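Local coordinates for protein disulfide oxidoreductase (Xylella fastidiosa, PDB 2REM) that probably acts in the periplasm as a DsbA-type thiol-disulfide oxidoreductase, exchanging disulfide bonds with other proteins through a redox-active CxxC pair, at residues Val30-Tyr35 and Arg145-Lys150; Pro64-Gly69 and Pro73-Tyr78; Tyr78-Val83 and Ala130-Pro135; Ala97-Glu100 and Pro105-Asn108. All coordinates share one frame; numbering follows the deposited sequence.

Contact 1 (Val30-Tyr35 and Arg145-Lys150)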
# COMPACT_ATOMS: atom_id res chain seq x y z
N VAL A 30 0.06 7.49 -1.35
CA VAL A 30 -0.33 6.14 -1.01
C VAL A 30 0.01 5.20 -2.15
O VAL A 30 -0.19 5.53 -3.32
CB VAL A 30 -1.84 6.06 -0.63
CG1 VAL A 30 -2.35 4.58 -0.65
CG2 VAL A 30 -2.09 6.72 0.71
N GLU A 31 0.56 4.04 -1.79
CA GLU A 31 0.56 2.89 -2.70
C GLU A 31 -0.45 1.88 -2.20
O GLU A 31 -0.31 1.35 -1.09
CB GLU A 31 1.91 2.18 -2.74
CG GLU A 31 1.94 1.08 -3.83
CD GLU A 31 2.88 -0.09 -3.52
OE1 GLU A 31 3.25 -0.30 -2.35
OE2 GLU A 31 3.24 -0.82 -4.47
N ILE A 32 -1.46 1.63 -3.02
CA ILE A 32 -2.39 0.53 -2.81
C ILE A 32 -1.68 -0.67 -3.41
O ILE A 32 -1.29 -0.66 -4.59
CB ILE A 32 -3.76 0.76 -3.47
CG1 ILE A 32 -4.38 2.08 -2.97
CG2 ILE A 32 -4.69 -0.47 -3.28
CD1 ILE A 32 -5.71 2.44 -3.62
N PHE A 33 -1.42 -1.67 -2.57
CA PHE A 33 -0.66 -2.84 -2.99
C PHE A 33 -1.38 -4.08 -2.44
O PHE A 33 -2.20 -3.99 -1.51
CB PHE A 33 0.75 -2.79 -2.38
CG PHE A 33 0.76 -3.22 -0.93
CD1 PHE A 33 1.09 -4.53 -0.57
CD2 PHE A 33 0.38 -2.34 0.06
CE1 PHE A 33 1.03 -4.94 0.74
CE2 PHE A 33 0.34 -2.74 1.38
CZ PHE A 33 0.65 -4.03 1.72
N GLY A 34 -1.06 -5.22 -3.00
CA GLY A 34 -1.38 -6.49 -2.37
C GLY A 34 -0.12 -7.35 -2.36
O GLY A 34 0.64 -7.38 -3.33
N TYR A 35 0.09 -8.07 -1.26
CA TYR A 35 1.15 -9.08 -1.18
C TYR A 35 1.03 -10.16 -2.25
O TYR A 35 2.03 -10.70 -2.72
CB TYR A 35 1.15 -9.71 0.22
CG TYR A 35 1.84 -8.88 1.29
CD1 TYR A 35 3.12 -8.36 1.08
CD2 TYR A 35 1.23 -8.65 2.52
CE1 TYR A 35 3.75 -7.62 2.04
CE2 TYR A 35 1.87 -7.91 3.51
CZ TYR A 35 3.13 -7.40 3.25
OH TYR A 35 3.79 -6.68 4.19
N ARG A 145 -10.42 -0.65 2.86
CA ARG A 145 -11.48 -1.01 1.93
C ARG A 145 -12.22 0.23 1.45
O ARG A 145 -12.42 0.41 0.25
CB ARG A 145 -12.45 -1.99 2.58
CG ARG A 145 -13.55 -2.49 1.63
CD ARG A 145 -14.23 -3.70 2.21
NE ARG A 145 -15.30 -3.32 3.11
CZ ARG A 145 -16.54 -3.02 2.73
NH1 ARG A 145 -16.89 -3.07 1.44
NH2 ARG A 145 -17.44 -2.67 3.64
N ALA A 146 -12.62 1.09 2.39
CA ALA A 146 -13.29 2.34 2.07
C ALA A 146 -12.45 3.20 1.13
O ALA A 146 -12.98 3.80 0.18
CB ALA A 146 -13.67 3.11 3.35
N TYR A 147 -11.15 3.24 1.38
CA TYR A 147 -10.25 4.02 0.55
C TYR A 147 -10.19 3.46 -0.87
O TYR A 147 -10.28 4.22 -1.84
CB TYR A 147 -8.88 4.11 1.21
CG TYR A 147 -7.89 4.99 0.51
CD1 TYR A 147 -7.98 6.39 0.54
CD2 TYR A 147 -6.82 4.42 -0.15
CE1 TYR A 147 -7.00 7.17 -0.11
CE2 TYR A 147 -5.90 5.16 -0.78
CZ TYR A 147 -5.98 6.51 -0.77
OH TYR A 147 -4.96 7.15 -1.46
N ALA A 148 -10.09 2.13 -1.01
CA ALA A 148 -10.16 1.52 -2.33
C ALA A 148 -11.49 1.81 -3.03
O ALA A 148 -11.49 2.08 -4.24
CB ALA A 148 -9.89 0.04 -2.26
N LEU A 149 -12.61 1.78 -2.28
CA LEU A 149 -13.92 2.12 -2.86
C LEU A 149 -14.00 3.55 -3.39
O LEU A 149 -14.62 3.81 -4.42
CB LEU A 149 -15.07 1.86 -1.88
CG LEU A 149 -15.51 0.39 -1.70
CD1 LEU A 149 -16.56 0.24 -0.59
CD2 LEU A 149 -16.07 -0.18 -3.00
N LYS A 150 -13.39 4.48 -2.66
CA LYS A 150 -13.31 5.89 -3.04
C LYS A 150 -12.35 6.10 -4.22
O LYS A 150 -12.68 6.77 -5.21
CB LYS A 150 -12.78 6.67 -1.83
CG LYS A 150 -12.83 8.18 -1.96
CD LYS A 150 -13.79 8.72 -0.91
CE LYS A 150 -13.92 10.22 -0.96
NZ LYS A 150 -15.33 10.60 -0.68
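Ile32 and Tyr147 meet where strand 27-33 passes helix 135-151, and with the CA atoms of Ile32 and Ala148 7.8 Å apart no hydrogen bond joins the two backbones, so side chains must bridge the gap. Tyr147 does most of this. Its CG stands anti to the backbone N (chi1 -175°), which sends the phenol off the helix and head-on against Val30. The hydroxyl OH of Tyr147 comes 3.4 Å from CB of Val30, while CG1 of Val30 lies 3.6 Å from CE2 of Tyr147 and approaches the ring obliquely. Ile32 slants past the same side chain, its outermost carbon CD1 3.9 Å from Tyr147 CE2. The same ring carbon, CE2, is thus touched by both Val30 and Ile32, the residues on either side of Glu31 in the strand, which points away. Tyr147 is modelled in two positions, and this fit belongs to one of them.

The result is the packing of a helix on a central strand of the thioredoxin fold. Strand 27-33 lies between strands 58-64 and 158-161; Val160 touches both Ile32 and Tyr147, and Phe20 meets the Tyr147 ring edge-to-face.

Contact 2 (Pro64-Gly69 and Pro73-Tyr78)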
# COMPACT_ATOMS: atom_id res chain seq x y z
N PRO A 64 -3.11 -1.59 1.98
CA PRO A 64 -3.30 -2.86 1.32
C PRO A 64 -4.61 -2.84 0.54
O PRO A 64 -5.59 -2.19 0.96
CB PRO A 64 -3.32 -3.86 2.48
CG PRO A 64 -3.81 -3.11 3.64
CD PRO A 64 -3.35 -1.66 3.44
N ALA A 65 -4.61 -3.51 -0.61
CA ALA A 65 -5.77 -3.70 -1.44
C ALA A 65 -6.72 -4.72 -0.84
O ALA A 65 -6.40 -5.93 -0.70
CB ALA A 65 -5.35 -4.12 -2.88
N VAL A 66 -7.90 -4.22 -0.49
CA VAL A 66 -8.98 -5.05 0.02
C VAL A 66 -9.91 -5.27 -1.15
O VAL A 66 -10.90 -4.53 -1.33
CB VAL A 66 -9.68 -4.41 1.24
CG1 VAL A 66 -10.83 -5.30 1.69
CG2 VAL A 66 -8.65 -4.25 2.38
N PHE A 67 -9.55 -6.26 -1.96
CA PHE A 67 -10.20 -6.44 -3.26
C PHE A 67 -11.08 -7.69 -3.22
O PHE A 67 -11.66 -8.08 -4.23
CB PHE A 67 -9.15 -6.57 -4.37
CG PHE A 67 -8.49 -5.27 -4.78
CD1 PHE A 67 -8.94 -4.03 -4.33
CD2 PHE A 67 -7.42 -5.30 -5.68
CE1 PHE A 67 -8.33 -2.85 -4.75
CE2 PHE A 67 -6.81 -4.14 -6.11
CZ PHE A 67 -7.26 -2.90 -5.64
N GLY A 68 -11.18 -8.33 -2.05
CA GLY A 68 -11.99 -9.52 -1.93
C GLY A 68 -11.13 -10.75 -2.17
O GLY A 68 -9.93 -10.63 -2.44
N GLY A 69 -11.74 -11.92 -2.06
CA GLY A 69 -11.04 -13.18 -2.30
C GLY A 69 -9.68 -13.27 -1.62
O GLY A 69 -9.54 -13.01 -0.41
N PRO A 73 -7.17 -11.74 3.16
CA PRO A 73 -6.28 -12.24 4.19
C PRO A 73 -4.94 -11.54 4.21
O PRO A 73 -4.39 -11.25 5.29
CB PRO A 73 -6.10 -13.73 3.82
CG PRO A 73 -7.34 -14.09 3.13
CD PRO A 73 -7.73 -12.85 2.34
N PHE A 74 -4.41 -11.23 3.02
CA PHE A 74 -3.11 -10.57 2.96
C PHE A 74 -3.17 -9.10 3.30
O PHE A 74 -2.19 -8.53 3.79
CB PHE A 74 -2.45 -10.82 1.61
CG PHE A 74 -1.96 -12.20 1.49
CD1 PHE A 74 -0.77 -12.56 2.13
CD2 PHE A 74 -2.70 -13.17 0.82
CE1 PHE A 74 -0.28 -13.88 2.05
CE2 PHE A 74 -2.22 -14.48 0.74
CZ PHE A 74 -0.99 -14.82 1.38
N ALA A 75 -4.32 -8.49 3.03
CA ALA A 75 -4.52 -7.12 3.50
C ALA A 75 -4.50 -7.14 5.02
O ALA A 75 -3.90 -6.29 5.66
CB ALA A 75 -5.86 -6.59 3.03
N ARG A 76 -5.22 -8.10 5.59
CA ARG A 76 -5.30 -8.21 7.02
C ARG A 76 -3.94 -8.58 7.63
O ARG A 76 -3.58 -8.07 8.69
CB ARG A 76 -6.42 -9.21 7.38
CG ARG A 76 -7.08 -8.94 8.68
CD ARG A 76 -8.27 -9.90 8.88
NE ARG A 76 -9.43 -9.53 8.07
CZ ARG A 76 -10.33 -8.60 8.38
NH1 ARG A 76 -11.35 -8.41 7.54
NH2 ARG A 76 -10.22 -7.87 9.51
N ALA A 77 -3.18 -9.44 6.94
CA ALA A 77 -1.82 -9.78 7.33
C ALA A 77 -0.98 -8.50 7.43
O ALA A 77 -0.33 -8.27 8.43
CB ALA A 77 -1.18 -10.72 6.33
N TYR A 78 -0.98 -7.71 6.37
CA TYR A 78 -0.23 -6.46 6.39
C TYR A 78 -0.61 -5.60 7.58
O TYR A 78 0.25 -5.10 8.29
CB TYR A 78 -0.44 -5.65 5.10
CG TYR A 78 0.24 -4.31 5.24
CD1 TYR A 78 1.64 -4.21 5.13
CD2 TYR A 78 -0.51 -3.15 5.53
CE1 TYR A 78 2.28 -2.98 5.32
CE2 TYR A 78 0.12 -1.91 5.70
CZ TYR A 78 1.51 -1.84 5.59
OH TYR A 78 2.13 -0.64 5.75
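Pro64 and Ala75 touch at the point where the thioredoxin fold of a DsbA protein gives way to its inserted helical domain: the chain leaves strand 58-64, runs through a loop and turns back on itself at helix 71-83. The two backbones come close, with the CA atoms of Pro64 and Ala75 only 4.9 Å apart, an approach that the small methyl of Ala75 permits.

The pyrrolidine ring of Pro64 serves two helix residues. Its CB rests 3.6 Å from CA of Ala75, and its CG faces the next turn, 3.8 Å from CD2 of Tyr78. With CG anti to the backbone N (chi1 174°), the Tyr78 ring is carried past the Pro64 ring, away from the rest of the loop; it meets the proline obliquely, the two side chains crossing at about a right angle. Val66 reaches the same alanine from further along the loop. With its CG1 anti to N (chi1 178°), the other branch, CG2, is left to approach CB of Ala75 at 3.7 Å. The Ala75 methyl therefore touches Pro64 and Val66 at once, in directions roughly at right angles, with the carbonyl O of Ala65 also beside it.

Beyond this apolar patch, Phe67 folds back so that CB of Ala65 sits 3.4 Å above the centre of its ring. Helix 135-151 covers Val66 through Phe141 and Ala144. The loop makes its last touch on the helix at its exposed end, where the carbonyl O of Gly69 lies 3.3 Å from CD of Pro73.

Contact 3 (Tyr78-Val83 and Ala130-Pro135)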
# COMPACT_ATOMS: atom_id res chain seq x y z
N TYR A 78 -0.98 -7.71 6.37
CA TYR A 78 -0.23 -6.46 6.39
C TYR A 78 -0.61 -5.60 7.58
O TYR A 78 0.25 -5.10 8.29
CB TYR A 78 -0.44 -5.65 5.10
CG TYR A 78 0.24 -4.31 5.24
CD1 TYR A 78 1.64 -4.21 5.13
CD2 TYR A 78 -0.51 -3.15 5.53
CE1 TYR A 78 2.28 -2.98 5.32
CE2 TYR A 78 0.12 -1.91 5.70
CZ TYR A 78 1.51 -1.84 5.59
OH TYR A 78 2.13 -0.64 5.75
N LEU A 79 -1.91 -5.38 7.76
CA LEU A 79 -2.37 -4.52 8.83
C LEU A 79 -1.99 -5.05 10.21
O LEU A 79 -1.57 -4.29 11.04
CB LEU A 79 -3.89 -4.28 8.74
CG LEU A 79 -4.26 -3.57 7.42
CD1 LEU A 79 -5.75 -3.65 7.21
CD2 LEU A 79 -3.80 -2.12 7.38
N ALA A 80 -2.18 -6.35 10.44
CA ALA A 80 -1.77 -6.95 11.71
C ALA A 80 -0.26 -6.75 11.91
O ALA A 80 0.18 -6.36 12.98
CB ALA A 80 -2.12 -8.44 11.74
N ALA A 81 0.52 -6.99 10.86
CA ALA A 81 1.98 -6.79 10.93
C ALA A 81 2.29 -5.36 11.30
O ALA A 81 3.18 -5.09 12.10
CB ALA A 81 2.61 -7.11 9.59
N ASP A 82 1.57 -4.43 10.69
CA ASP A 82 1.79 -3.02 10.95
C ASP A 82 1.43 -2.63 12.36
O ASP A 82 2.20 -1.94 13.02
CB ASP A 82 1.06 -2.12 9.94
CG ASP A 82 1.60 -0.71 9.93
OD1 ASP A 82 2.81 -0.53 10.15
OD2 ASP A 82 0.83 0.22 9.71
N VAL A 83 0.27 -3.07 12.82
CA VAL A 83 -0.13 -2.89 14.21
C VAL A 83 0.94 -3.43 15.15
O VAL A 83 1.23 -2.83 16.17
CB VAL A 83 -1.49 -3.58 14.51
CG1 VAL A 83 -1.71 -3.77 16.03
CG2 VAL A 83 -2.66 -2.80 13.87
N ALA A 130 -4.66 -12.90 17.66
CA ALA A 130 -5.48 -11.90 18.31
C ALA A 130 -5.47 -10.61 17.52
O ALA A 130 -6.47 -9.92 17.48
CB ALA A 130 -5.01 -11.65 19.74
N THR A 131 -4.35 -10.28 16.90
CA THR A 131 -4.25 -9.01 16.22
C THR A 131 -4.99 -9.12 14.89
O THR A 131 -5.79 -8.25 14.55
CB THR A 131 -2.78 -8.60 16.00
OG1 THR A 131 -2.13 -8.53 17.28
CG2 THR A 131 -2.72 -7.20 15.36
N PHE A 132 -4.70 -10.20 14.17
CA PHE A 132 -5.31 -10.49 12.89
C PHE A 132 -6.84 -10.51 13.02
O PHE A 132 -7.52 -10.01 12.15
CB PHE A 132 -4.84 -11.88 12.45
CG PHE A 132 -5.20 -12.23 11.04
CD1 PHE A 132 -4.42 -11.78 9.98
CD2 PHE A 132 -6.29 -13.08 10.78
CE1 PHE A 132 -4.72 -12.13 8.68
CE2 PHE A 132 -6.61 -13.44 9.47
CZ PHE A 132 -5.82 -12.95 8.41
N ASN A 133 -7.35 -11.10 14.10
CA ASN A 133 -8.80 -11.17 14.32
C ASN A 133 -9.33 -10.00 15.10
O ASN A 133 -10.49 -10.00 15.46
CB ASN A 133 -9.19 -12.46 15.06
CG ASN A 133 -8.87 -13.68 14.24
OD1 ASN A 133 -8.62 -13.57 13.05
ND2 ASN A 133 -8.81 -14.83 14.88
N GLY A 134 -8.49 -9.00 15.37
CA GLY A 134 -8.89 -8.01 16.36
C GLY A 134 -9.48 -6.73 15.81
O GLY A 134 -9.46 -6.50 14.60
N PRO A 135 -10.03 -5.90 16.70
CA PRO A 135 -10.71 -4.66 16.33
C PRO A 135 -9.84 -3.60 15.65
O PRO A 135 -10.33 -2.90 14.76
CB PRO A 135 -11.30 -4.16 17.66
CG PRO A 135 -10.50 -4.77 18.68
CD PRO A 135 -10.10 -6.13 18.16
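Ala80, Val83 and Thr131 form a helix-to-helix packing contact inside the helical domain that DsbA proteins carry as an insertion in the thioredoxin fold; it joins the last turns of helix 71-83 to the end of helix 125-132. The helices approach closely, with 5.1 Å between the CA atoms of Ala80 and Phe132, and no hydrogen bond crosses between the segments.

The methyl of Thr131 is the main point of touch. Its CG2 lies anti to the backbone N while the hydroxyl stays beside it (chi1 -58°), an arrangement that divides the side chain by character. CG2 drops onto helix 71-83, 3.8 Å from CA of Ala80 and 3.6 Å from CG1 of Val83, whereas OG1 turns back to its own helix and hydrogen-bonds the carbonyl O of Arg127. The polar end of this buried threonine is thereby satisfied without a partner on helix 71-83. Thr131 and Val83 slide past each other in opposite directions, so they meet flank to flank. On the other side of the alanine stands Phe132: CB of Ala80 comes to the ring's edge, near its plane, at 4.4 Å from CD1 of Phe132.

Just past this point helix 125-132 stops. Gly134 N bonds Thr131 O at 2.9 Å, and Gly134 is also the N-cap of helix 135-151, whose residues Val137 and Glu136 touch Thr131 and Val83 respectively. Pro111 and Leu114, at helix 111-119, pack against Phe132.

Contact 4 (Ala97-Glu100 and Pro105-Asn108)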
# COMPACT_ATOMS: atom_id res chain seq x y z
N ALA A 97 8.28 -14.69 0.18
CA ALA A 97 7.63 -15.92 0.66
C ALA A 97 6.54 -16.37 -0.32
O ALA A 97 6.41 -17.55 -0.60
CB ALA A 97 7.02 -15.69 2.01
N ILE A 98 5.77 -15.42 -0.82
CA ILE A 98 4.64 -15.73 -1.71
C ILE A 98 5.13 -16.03 -3.12
O ILE A 98 4.77 -17.04 -3.73
CB ILE A 98 3.62 -14.57 -1.73
CG1 ILE A 98 3.00 -14.38 -0.34
CG2 ILE A 98 2.55 -14.81 -2.81
CD1 ILE A 98 2.32 -13.06 -0.14
N HIS A 99 5.96 -15.13 -3.64
CA HIS A 99 6.22 -15.10 -5.05
C HIS A 99 7.48 -15.82 -5.46
O HIS A 99 7.63 -16.19 -6.61
CB HIS A 99 6.21 -13.67 -5.58
CG HIS A 99 4.88 -12.99 -5.41
ND1 HIS A 99 3.82 -13.22 -6.26
CD2 HIS A 99 4.44 -12.13 -4.47
CE1 HIS A 99 2.78 -12.51 -5.86
NE2 HIS A 99 3.13 -11.84 -4.77
N GLU A 100 8.39 -16.04 -4.51
CA GLU A 100 9.68 -16.66 -4.86
C GLU A 100 9.86 -18.00 -4.15
O GLU A 100 10.05 -19.00 -4.82
CB GLU A 100 10.87 -15.70 -4.61
CG GLU A 100 10.54 -14.23 -4.90
CD GLU A 100 11.53 -13.50 -5.80
OE1 GLU A 100 11.06 -12.92 -6.83
OE2 GLU A 100 12.74 -13.48 -5.49
N PRO A 105 1.34 -19.61 1.13
CA PRO A 105 0.44 -19.83 -0.00
C PRO A 105 -0.48 -18.63 -0.25
O PRO A 105 -0.79 -17.87 0.66
CB PRO A 105 -0.38 -21.05 0.43
CG PRO A 105 -0.45 -20.92 1.95
CD PRO A 105 0.89 -20.31 2.35
N ILE A 106 -0.90 -18.43 -1.49
CA ILE A 106 -1.90 -17.40 -1.77
C ILE A 106 -3.29 -17.98 -1.44
O ILE A 106 -4.05 -17.41 -0.65
CB ILE A 106 -1.79 -16.88 -3.21
CG1 ILE A 106 -0.56 -15.97 -3.35
CG2 ILE A 106 -3.04 -16.07 -3.61
CD1 ILE A 106 -0.15 -15.67 -4.77
N GLN A 107 -3.58 -19.15 -2.00
CA GLN A 107 -4.88 -19.77 -1.83
C GLN A 107 -5.04 -20.31 -0.43
O GLN A 107 -4.14 -20.95 0.11
CB GLN A 107 -5.11 -20.88 -2.87
CG GLN A 107 -4.99 -20.39 -4.32
CD GLN A 107 -6.01 -19.31 -4.69
OE1 GLN A 107 -5.68 -18.32 -5.35
NE2 GLN A 107 -7.26 -19.52 -4.28
N ASN A 108 -6.19 -19.98 0.17
CA ASN A 108 -6.64 -20.52 1.45
C ASN A 108 -5.64 -20.28 2.57
O ASN A 108 -5.60 -21.04 3.53
CB ASN A 108 -6.96 -22.01 1.36
CG ASN A 108 -8.05 -22.32 0.36
OD1 ASN A 108 -9.03 -21.57 0.21
ND2 ASN A 108 -7.89 -23.43 -0.35
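The imidazole ring of His99 has the methyl CG2 of Ile98 on one face, 3.6 Å above the plane and over its centre, while Ile106 comes in obliquely from the opposing loop, its CD1 a looser 4.4 Å from CE1 of His99. The polar end of the ring turns elsewhere, NE2 of His99 giving a hydrogen bond to the carbonyl O of Tyr35, which limits the ring's rotation.

The contact proper is a meeting of two isoleucines. CG2 of Ile98 lies 3.4 Å from CG1 of Ile106 and equally near CD1 of the same residue, both closer than carbon atoms normally pack, so the fit is tight and its exact spacing should be read with caution. The side chains cross at about a right angle. The longer branch of Ile106 is extended, with CD1 anti to CA (chi2 166°), and this brings its end against the helix, the last two carbons of the branch lying on a single methyl. That methyl thus serves both the histidine ring and the loop.

Residues 97-100 form a wider, pi-type turn near the end of helix 87-101, and residues 105-108 belong to the loop leading to helix 111-119. The contact therefore folds this connection back over the helix it has just left. Beside it, His99 touches Pro38 and Ala41 of helix 38-52, the helix at whose start the CxxC motif, Cys37 and Cys40, lies, and Ala97 packs on Phe117 of helix 111-119.

In the fold
Contacts 2, 3 and 4 all fall, along the chain, between the two segments of contact 1, which ties a central strand to helix 135-151 after the chain has passed through the helical domain. Contact 2 stands at the entrance to that domain, its centre about 9 Å from that of contact 1; a probable hydrogen bond from Ala65 N to Phe33 O joins them. It shares Tyr78 and helix 71-83 with contact 3, about 11 Å away. Contact 4, within the span of contact 3 but about 19 Å from it between centres, reaches contact 1 through Tyr35 and contact 2 through Phe74. Sheet and helical insertion are thereby packed into one continuous body.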